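Local structure of cysteine synthase 3 (Entamoeba histolytica, 6KR5) at residues 24-29 against 43-48; 30-35 against 267-272; 200-205 against 248-253. The protein probably catalyses the pyridoxal-phosphate-dependent synthesis of L-cysteine from O-acetyl-L-serine and sulfide. All coordinates share one frame; numbering follows the deposited sequence.

In the fold
Interactions 1 and 2 interleave along the chain: strand 26-28 pairs with strand 43-48, and the loop between the strands begins with the turn that meets helix 259-273. The two contacts touch where Ile44 CD1 packs on Thr33 CG2, 3.7 Å away. Interaction 1 is buried sheet core at the subunit interface, built from backbone hydrogen bonds and aliphatic packing, with one buried lysine bonded to a threonine. Interaction 2 is smaller, also buried, and almost wholly apolar between its segments. Interaction 3 lies about 19 Å from interaction 1, centre to centre, toward the other edge of the same mixed sheet; partly open to solvent, it relies on a lysine, a carboxylate and waters.

Interaction 1 of 3, residues 24-29 against 43-48; sequences TPLVEL and KILVKL
Val27 and Val46 form the hydrogen-bonded pair of an antiparallel beta hairpin at the outer side of the mixed sheet within this chain, in a fold-type II PLP enzyme. Val27 N reaches Val46 O at 2.9 Å, and Val46 N returns to Val27 O at 2.8 Å. The pairing continues beyond them with Leu48 N bound to Pro25 O and Leu29 N to Ile44 O, the latter nearly straight at 172°. Next to this last bond a water accepts from Ile44 N and donates to Leu29 O.

Aliphatic packing differs on the two faces. On that of Leu26 and Leu45, Leu26 CG is anti to the backbone N (chi1 -173°), which brings CD1 across to Leu45 CB at 3.6 Å, the two side chains crossing at about a right angle. Glu28 instead runs alongside Leu45, its CG against CD2. On the other face Leu29 lies across Val46, with CD1 3.7 Å from CG1, while Val27 CG2 meets Leu48 CD1; helix 279-292 covers Leu29 and Val46 through Ile285. Leu26 and Val27 also pair in parallel with a strand of the second subunit, carrying the sheet across the interface.

The polar side-chain interactions lie at the Thr24 end. Glu175 forms a salt bridge with Lys47 NZ and accepts from Thr24 N, while Thr24 OG1 is hydrogen-bonded foremost to Glu49. The Lys47 chain is extended until its last torsion, where a bend (chi4 67°) turns NZ onto Thr24: OG1 accepts at 2.9 Å and the carbonyl O, more weakly, at 3.0 Å.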
loop_
_atom_site.group_PDB
_atom_site.type_symbol
_atom_site.label_atom_id
_atom_site.label_comp_id
_atom_site.label_asym_id
_atom_site.label_seq_id
_atom_site.Cartn_x
_atom_site.Cartn_y
_atom_site.Cartn_z
ATOM N N THR B 24 -1.182 -0.378 -12.422
ATOM C CA THR B 24 -2.030 0.023 -11.302
ATOM C C THR B 24 -3.489 0.187 -11.719
ATOM O O THR B 24 -3.791 0.416 -12.891
ATOM C CB THR B 24 -1.521 1.333 -10.715
ATOM O OG1 THR B 24 -1.497 2.329 -11.737
ATOM C CG2 THR B 24 -0.112 1.151 -10.134
ATOM N N PRO B 25 -4.420 0.070 -10.770
ATOM C CA PRO B 25 -5.841 0.064 -11.135
ATOM C C PRO B 25 -6.350 1.441 -11.504
ATOM O O PRO B 25 -5.893 2.458 -10.979
ATOM C CB PRO B 25 -6.537 -0.428 -9.862
ATOM C CG PRO B 25 -5.462 -0.882 -8.943
ATOM C CD PRO B 25 -4.223 -0.161 -9.334
ATOM N N LEU B 26 -7.328 1.451 -12.407
ATOM C CA LEU B 26 -8.079 2.642 -12.786
ATOM C C LEU B 26 -9.515 2.442 -12.307
ATOM O O LEU B 26 -10.170 1.473 -12.712
ATOM C CB LEU B 26 -8.016 2.855 -14.297
ATOM C CG LEU B 26 -8.597 4.144 -14.860
ATOM C CD1 LEU B 26 -7.937 5.364 -14.254
ATOM C CD2 LEU B 26 -8.412 4.148 -16.369
ATOM N N VAL B 27 -9.988 3.332 -11.427
ATOM C CA VAL B 27 -11.206 3.129 -10.639
ATOM C C VAL B 27 -12.163 4.302 -10.831
ATOM O O VAL B 27 -11.749 5.466 -10.827
ATOM C CB VAL B 27 -10.864 2.954 -9.141
ATOM C CG1 VAL B 27 -12.127 2.681 -8.303
ATOM C CG2 VAL B 27 -9.834 1.840 -8.964
ATOM N N GLU B 28 -13.453 3.996 -10.963
ATOM C CA GLU B 28 -14.466 5.045 -11.050
ATOM C C GLU B 28 -14.676 5.735 -9.706
ATOM O O GLU B 28 -14.811 5.071 -8.670
ATOM C CB GLU B 28 -15.802 4.460 -11.503
ATOM C CG GLU B 28 -15.792 3.778 -12.865
ATOM C CD GLU B 28 -17.106 3.057 -13.166
ATOM O OE1 GLU B 28 -17.881 2.782 -12.225
ATOM O OE2 GLU B 28 -17.357 2.763 -14.357
ATOM N N LEU B 29 -14.751 7.075 -9.740
ATOM C CA LEU B 29 -15.274 7.859 -8.620
ATOM C C LEU B 29 -16.795 7.944 -8.712
ATOM O O LEU B 29 -17.349 8.068 -9.808
ATOM C CB LEU B 29 -14.684 9.268 -8.635
ATOM C CG LEU B 29 -13.231 9.400 -8.209
ATOM C CD1 LEU B 29 -12.848 10.881 -8.178
ATOM C CD2 LEU B 29 -12.981 8.742 -6.854
ATOM N N LYS B 43 -17.436 10.774 -16.984
ATOM C CA LYS B 43 -16.779 9.677 -16.277
ATOM C C LYS B 43 -15.483 10.197 -15.675
ATOM O O LYS B 43 -14.639 10.726 -16.399
ATOM C CB LYS B 43 -16.492 8.504 -17.214
ATOM C CG LYS B 43 -17.735 7.885 -17.857
ATOM C CD LYS B 43 -17.676 7.993 -19.377
ATOM C CE LYS B 43 -18.763 7.165 -20.044
ATOM N NZ LYS B 43 -20.131 7.657 -19.726
ATOM N N ILE B 44 -15.325 10.041 -14.363
ATOM C CA ILE B 44 -14.149 10.538 -13.656
ATOM C C ILE B 44 -13.456 9.337 -13.031
ATOM O O ILE B 44 -14.002 8.696 -12.126
ATOM C CB ILE B 44 -14.501 11.594 -12.599
ATOM C CG1 ILE B 44 -15.259 12.757 -13.251
ATOM C CG2 ILE B 44 -13.226 12.129 -11.961
ATOM C CD1 ILE B 44 -16.751 12.662 -13.163
ATOM N N LEU B 45 -12.257 9.026 -13.519
ATOM C CA LEU B 45 -11.532 7.822 -13.141
ATOM C C LEU B 45 -10.239 8.207 -12.450
ATOM O O LEU B 45 -9.570 9.156 -12.875
ATOM C CB LEU B 45 -11.210 6.961 -14.366
ATOM C CG LEU B 45 -12.372 6.705 -15.318
ATOM C CD1 LEU B 45 -11.848 5.916 -16.526
ATOM C CD2 LEU B 45 -13.493 5.963 -14.596
ATOM N N VAL B 46 -9.873 7.463 -11.405
ATOM C CA VAL B 46 -8.648 7.728 -10.657
ATOM C C VAL B 46 -7.680 6.569 -10.844
ATOM O O VAL B 46 -8.059 5.397 -10.722
ATOM C CB VAL B 46 -8.932 7.990 -9.163
ATOM C CG1 VAL B 46 -9.580 9.355 -8.995
ATOM C CG2 VAL B 46 -9.793 6.893 -8.532
ATOM N N LYS B 47 -6.421 6.898 -11.132
ATOM C CA LYS B 47 -5.373 5.898 -11.305
ATOM C C LYS B 47 -4.573 5.827 -10.013
ATOM O O LYS B 47 -3.973 6.821 -9.599
ATOM C CB LYS B 47 -4.463 6.240 -12.484
ATOM C CG LYS B 47 -3.470 5.118 -12.777
ATOM C CD LYS B 47 -2.905 5.190 -14.171
ATOM C CE LYS B 47 -1.941 4.032 -14.428
ATOM N NZ LYS B 47 -2.556 2.666 -14.457
ATOM N N LEU B 48 -4.585 4.658 -9.369
ATOM C CA LEU B 48 -4.131 4.531 -7.982
ATOM C C LEU B 48 -2.678 4.071 -7.944
ATOM O O LEU B 48 -2.385 2.873 -7.863
ATOM C CB LEU B 48 -5.044 3.579 -7.224
ATOM C CG LEU B 48 -6.503 3.980 -7.366
ATOM C CD1 LEU B 48 -7.352 3.019 -6.562
ATOM C CD2 LEU B 48 -6.702 5.371 -6.861
HETATM O O HOH W 1 -17.249 8.678 -12.601
#

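Interaction 2 of 3, residues 30-35 against 267-272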
loop_
_atom_site.group_PDB
_atom_site.type_symbol
_atom_site.label_atom_id
_atom_site.label_comp_id
_atom_site.label_asym_id
_atom_site.label_seq_id
_atom_site.Cartn_x
_atom_site.Cartn_y
_atom_site.Cartn_z
ATOM N N HIS B 30 -17.466 7.894 -7.557
ATOM C CA HIS B 30 -18.927 7.985 -7.520
ATOM C C HIS B 30 -19.398 8.902 -6.402
ATOM O O HIS B 30 -20.306 9.715 -6.595
ATOM C CB HIS B 30 -19.564 6.604 -7.334
ATOM C CG HIS B 30 -19.314 5.667 -8.471
ATOM N ND1 HIS B 30 -19.898 5.824 -9.709
ATOM C CD2 HIS B 30 -18.549 4.553 -8.552
ATOM C CE1 HIS B 30 -19.488 4.857 -10.510
ATOM N NE2 HIS B 30 -18.675 4.068 -9.830
ATOM N N GLY B 31 -18.804 8.753 -5.220
ATOM C CA GLY B 31 -19.274 9.507 -4.073
ATOM C C GLY B 31 -19.048 10.995 -4.228
ATOM O O GLY B 31 -19.962 11.799 -4.027
ATOM N N VAL B 32 -17.827 11.385 -4.605
ATOM C CA VAL B 32 -17.512 12.806 -4.732
ATOM C C VAL B 32 -17.897 13.384 -6.084
ATOM O O VAL B 32 -17.782 14.600 -6.270
ATOM C CB VAL B 32 -16.019 13.091 -4.461
ATOM C CG1 VAL B 32 -15.675 12.752 -3.020
ATOM C CG2 VAL B 32 -15.107 12.358 -5.456
ATOM N N THR B 33 -18.366 12.562 -7.029
ATOM C CA THR B 33 -18.886 13.066 -8.296
ATOM C C THR B 33 -20.384 13.321 -8.242
ATOM O O THR B 33 -20.948 13.819 -9.223
ATOM C CB THR B 33 -18.586 12.091 -9.443
ATOM O OG1 THR B 33 -19.306 10.869 -9.232
ATOM C CG2 THR B 33 -17.087 11.812 -9.537
ATOM N N ASP B 34 -21.019 12.998 -7.112
ATOM C CA ASP B 34 -22.452 13.168 -6.870
ATOM C C ASP B 34 -22.698 14.633 -6.517
ATOM O O ASP B 34 -22.835 15.019 -5.354
ATOM C CB ASP B 34 -22.892 12.217 -5.761
ATOM C CG ASP B 34 -24.361 12.348 -5.394
ATOM O OD1 ASP B 34 -25.173 12.806 -6.227
ATOM O OD2 ASP B 34 -24.685 11.982 -4.245
ATOM N N HIS B 35 -22.738 15.469 -7.556
ATOM C CA HIS B 35 -22.902 16.906 -7.397
ATOM C C HIS B 35 -23.557 17.466 -8.649
ATOM O O HIS B 35 -23.224 17.028 -9.756
ATOM C CB HIS B 35 -21.564 17.614 -7.155
ATOM C CG HIS B 35 -21.712 19.023 -6.671
ATOM N ND1 HIS B 35 -21.628 20.112 -7.511
ATOM C CD2 HIS B 35 -21.956 19.518 -5.436
ATOM C CE1 HIS B 35 -21.801 21.218 -6.809
ATOM N NE2 HIS B 35 -22.002 20.886 -5.548
ATOM N N ARG B 267 -9.878 14.264 2.327
ATOM C CA ARG B 267 -10.741 13.722 3.372
ATOM C C ARG B 267 -12.083 13.287 2.810
ATOM O O ARG B 267 -12.654 12.283 3.255
ATOM C CB ARG B 267 -10.951 14.752 4.478
ATOM C CG ARG B 267 -9.720 14.962 5.341
ATOM C CD ARG B 267 -10.044 15.792 6.573
ATOM N NE ARG B 267 -10.303 17.197 6.257
ATOM C CZ ARG B 267 -9.368 18.139 6.185
ATOM N NH1 ARG B 267 -8.093 17.834 6.403
ATOM N NH2 ARG B 267 -9.714 19.387 5.911
ATOM N N ALA B 268 -12.619 14.040 1.849
ATOM C CA ALA B 268 -13.917 13.684 1.274
ATOM C C ALA B 268 -13.826 12.412 0.438
ATOM O O ALA B 268 -14.747 11.587 0.447
ATOM C CB ALA B 268 -14.448 14.841 0.431
ATOM N N VAL B 269 -12.718 12.231 -0.282
ATOM C CA VAL B 269 -12.563 11.053 -1.127
ATOM C C VAL B 269 -12.525 9.786 -0.281
ATOM O O VAL B 269 -13.154 8.779 -0.623
ATOM C CB VAL B 269 -11.302 11.208 -1.995
ATOM C CG1 VAL B 269 -10.984 9.909 -2.721
ATOM C CG2 VAL B 269 -11.525 12.338 -2.983
ATOM N N VAL B 270 -11.797 9.805 0.839
ATOM C CA VAL B 270 -11.759 8.587 1.638
ATOM C C VAL B 270 -13.109 8.352 2.319
ATOM O O VAL B 270 -13.572 7.207 2.401
ATOM C CB VAL B 270 -10.565 8.602 2.623
ATOM C CG1 VAL B 270 -10.658 9.734 3.592
ATOM C CG2 VAL B 270 -10.438 7.255 3.359
ATOM N N LYS B 271 -13.806 9.411 2.738
ATOM C CA LYS B 271 -15.076 9.207 3.434
ATOM C C LYS B 271 -16.176 8.743 2.486
ATOM O O LYS B 271 -17.004 7.898 2.858
ATOM C CB LYS B 271 -15.512 10.486 4.144
ATOM C CG LYS B 271 -16.707 10.272 5.079
ATOM C CD LYS B 271 -17.025 11.533 5.874
ATOM C CE LYS B 271 -18.275 11.336 6.715
ATOM N NZ LYS B 271 -18.663 12.562 7.465
ATOM N N TYR B 272 -16.225 9.296 1.267
ATOM C CA TYR B 272 -17.356 9.051 0.381
ATOM C C TYR B 272 -17.067 8.113 -0.780
ATOM O O TYR B 272 -18.021 7.596 -1.380
ATOM C CB TYR B 272 -17.909 10.392 -0.133
ATOM C CG TYR B 272 -18.383 11.224 1.041
ATOM C CD1 TYR B 272 -19.384 10.746 1.874
ATOM C CD2 TYR B 272 -17.797 12.440 1.354
ATOM C CE1 TYR B 272 -19.811 11.469 2.968
ATOM C CE2 TYR B 272 -18.229 13.182 2.457
ATOM C CZ TYR B 272 -19.234 12.685 3.257
ATOM O OH TYR B 272 -19.691 13.391 4.366
#
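Ala268 and Val269 meet Val32, the one residue of the 30-35 segment whose side chain enters the contact. Its CG1 sits over the helix backbone, 3.8 Å from Ala268 O, and touches Ala268 CB at 4.2 Å. Val269 comes next: its CG2 approaches the same methyl from the neighbouring position on helix 259-273. One turn further on, Tyr272 adds its CB, 4.3 Å from Val32 CG1, while the phenol ring leads away from the turn, with Lys271 CG above one face, near the rim.

Tyr272 also supplies the polar part of the contact. Its carbonyl O receives a CA-H...O contact from Gly31 CA at 3.5 Å, with an angle of 160° at the hydrogen. Gly31 opens a type I beta turn that ends at Asp34, and the missing side chain lets the turn come this close to the helix end. Just after the segment, Asp273 takes hydrogen bonds from the backbone N of His30, Gly31 and Val32. Leu289 of helix 279-292 packs on Val32 as well. The chemistry thus implies a division of labour: a valine methyl packs on the helix between Ala268, Val269 and Tyr272, while the following aspartate probably fixes the orientation of the turn.

Interaction 3 of 3, residues 200-205 against 248-253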
loop_
_atom_site.group_PDB
_atom_site.type_symbol
_atom_site.label_atom_id
_atom_site.label_comp_id
_atom_site.label_asym_id
_atom_site.label_seq_id
_atom_site.Cartn_x
_atom_site.Cartn_y
_atom_site.Cartn_z
ATOM N N VAL B 200 3.087 11.141 -19.361
ATOM C CA VAL B 200 1.768 10.633 -19.723
ATOM C C VAL B 200 1.160 11.493 -20.821
ATOM O O VAL B 200 0.568 10.975 -21.775
ATOM C CB VAL B 200 0.848 10.559 -18.491
ATOM C CG1 VAL B 200 -0.561 10.124 -18.903
ATOM C CG2 VAL B 200 1.413 9.597 -17.472
ATOM N N GLY B 201 1.302 12.816 -20.711
ATOM C CA GLY B 201 0.717 13.696 -21.709
ATOM C C GLY B 201 1.294 13.460 -23.092
ATOM O O GLY B 201 0.554 13.330 -24.072
ATOM N N GLU B 202 2.624 13.371 -23.189
ATOM C CA GLU B 202 3.241 13.150 -24.497
ATOM C C GLU B 202 2.829 11.808 -25.082
ATOM O O GLU B 202 2.547 11.705 -26.284
ATOM C CB GLU B 202 4.763 13.240 -24.392
ATOM C CG GLU B 202 5.293 14.661 -24.257
ATOM C CD GLU B 202 6.806 14.734 -24.279
ATOM O OE1 GLU B 202 7.461 13.780 -23.800
ATOM O OE2 GLU B 202 7.344 15.754 -24.765
ATOM N N ASN B 203 2.783 10.764 -24.251
ATOM C CA ASN B 203 2.523 9.435 -24.784
ATOM C C ASN B 203 1.050 9.223 -25.101
ATOM O O ASN B 203 0.728 8.483 -26.038
ATOM C CB ASN B 203 3.028 8.369 -23.814
ATOM C CG ASN B 203 4.523 8.177 -23.900
ATOM O OD1 ASN B 203 5.037 7.694 -24.909
ATOM N ND2 ASN B 203 5.232 8.554 -22.844
ATOM N N LEU B 204 0.141 9.857 -24.357
ATOM C CA LEU B 204 -1.261 9.799 -24.753
ATOM C C LEU B 204 -1.498 10.603 -26.025
ATOM O O LEU B 204 -2.252 10.173 -26.904
ATOM C CB LEU B 204 -2.162 10.296 -23.624
ATOM C CG LEU B 204 -2.309 9.343 -22.433
ATOM C CD1 LEU B 204 -3.228 9.949 -21.380
ATOM C CD2 LEU B 204 -2.832 7.993 -22.901
ATOM N N LYS B 205 -0.854 11.769 -26.152
ATOM C CA LYS B 205 -1.118 12.605 -27.320
ATOM C C LYS B 205 -0.581 11.972 -28.597
ATOM O O LYS B 205 -1.109 12.233 -29.683
ATOM C CB LYS B 205 -0.535 14.005 -27.118
ATOM C CG LYS B 205 -1.506 14.974 -26.451
ATOM C CD LYS B 205 -0.843 16.308 -26.097
ATOM C CE LYS B 205 -1.905 17.310 -25.659
ATOM N NZ LYS B 205 -1.334 18.572 -25.119
ATOM N N LYS B 248 6.102 23.281 -21.455
ATOM C CA LYS B 248 4.821 23.980 -21.442
ATOM C C LYS B 248 3.956 23.624 -22.644
ATOM O O LYS B 248 2.721 23.641 -22.542
ATOM C CB LYS B 248 5.054 25.491 -21.384
ATOM C CG LYS B 248 5.779 26.042 -22.597
ATOM C CD LYS B 248 5.871 27.557 -22.533
ATOM C CE LYS B 248 6.631 28.108 -23.732
ATOM N NZ LYS B 248 7.966 27.466 -23.889
ATOM N N GLU B 249 4.574 23.290 -23.783
ATOM C CA GLU B 249 3.795 23.005 -24.982
ATOM C C GLU B 249 2.995 21.709 -24.877
ATOM O O GLU B 249 2.056 21.522 -25.654
ATOM C CB GLU B 249 4.710 22.960 -26.204
ATOM C CG GLU B 249 5.693 21.812 -26.215
ATOM C CD GLU B 249 7.042 22.164 -25.598
ATOM O OE1 GLU B 249 7.169 23.246 -24.979
ATOM O OE2 GLU B 249 7.981 21.348 -25.734
ATOM N N VAL B 250 3.329 20.819 -23.934
ATOM C CA VAL B 250 2.558 19.592 -23.724
ATOM C C VAL B 250 1.305 19.847 -22.901
ATOM O O VAL B 250 0.339 19.064 -22.969
ATOM C CB VAL B 250 3.448 18.538 -23.034
ATOM C CG1 VAL B 250 2.705 17.217 -22.767
ATOM C CG2 VAL B 250 4.681 18.274 -23.866
ATOM N N VAL B 251 1.294 20.921 -22.122
ATOM C CA VAL B 251 0.249 21.171 -21.134
ATOM C C VAL B 251 -0.781 22.131 -21.714
ATOM O O VAL B 251 -0.425 23.192 -22.243
ATOM C CB VAL B 251 0.853 21.733 -19.838
ATOM C CG1 VAL B 251 -0.237 22.102 -18.845
ATOM C CG2 VAL B 251 1.842 20.730 -19.244
ATOM N N ASP B 252 -2.055 21.776 -21.592
ATOM C CA ASP B 252 -3.136 22.587 -22.133
ATOM C C ASP B 252 -3.769 23.525 -21.119
ATOM O O ASP B 252 -4.350 24.545 -21.515
ATOM C CB ASP B 252 -4.219 21.675 -22.708
ATOM C CG ASP B 252 -3.701 20.846 -23.836
ATOM O OD1 ASP B 252 -3.241 21.453 -24.826
ATOM O OD2 ASP B 252 -3.701 19.601 -23.720
ATOM N N GLU B 253 -3.670 23.216 -19.832
ATOM C CA GLU B 253 -4.296 24.019 -18.793
ATOM C C GLU B 253 -3.536 23.786 -17.498
ATOM O O GLU B 253 -3.148 22.651 -17.202
ATOM C CB GLU B 253 -5.776 23.651 -18.616
ATOM C CG GLU B 253 -6.472 24.336 -17.443
ATOM C CD GLU B 253 -7.839 23.744 -17.145
ATOM O OE1 GLU B 253 -8.133 22.636 -17.649
ATOM O OE2 GLU B 253 -8.617 24.381 -16.402
HETATM O O HOH W 2 0.354 19.705 -26.962
HETATM O O HOH W 3 -3.528 20.195 -27.302
#
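Lys205 NZ is gripped by two acceptors of the 248-253 segment. Asp252 OD2, met on its syn side but 30° out of the carboxylate plane, lies 2.9 Å from Lys205 NZ and makes a salt bridge. Val250 O, at 2.8 Å from the same nitrogen, is approached from above its carbonyl plane, well off the lone-pair direction. A water joins this grip, accepting from Lys205 NZ at 2.7 Å and donating to Glu249 O. The lysine chain is extended beyond CG and carries its ammonium group from the helix to the loop.

Beside these polar bonds, Val250 presses on the helix. Its CG2 touches Glu202 CG at 3.7 Å, where the two side chains cross at about a right angle, and CG1 rests against the backbone at Gly201, 4.0 Å from Gly201 C. The absence of a side chain at Gly201 leaves room for that methyl.

Strand 186-190, helix 195-207 and the neighbouring parallel strand 212-218 form a beta-alpha-beta crossover, and the 248-253 segment leads into the next parallel strand, 253-257. More peripheral is a second water, which donates to Asp252 OD1 and accepts only weakly from the lysine.

Farther out, Val213 N of strand 212-218 donates to Asp252 OD2 and probably helps to hold the carboxylate toward the lysine, while Lys247 pairs with Glu202 OE2 in a salt bridge.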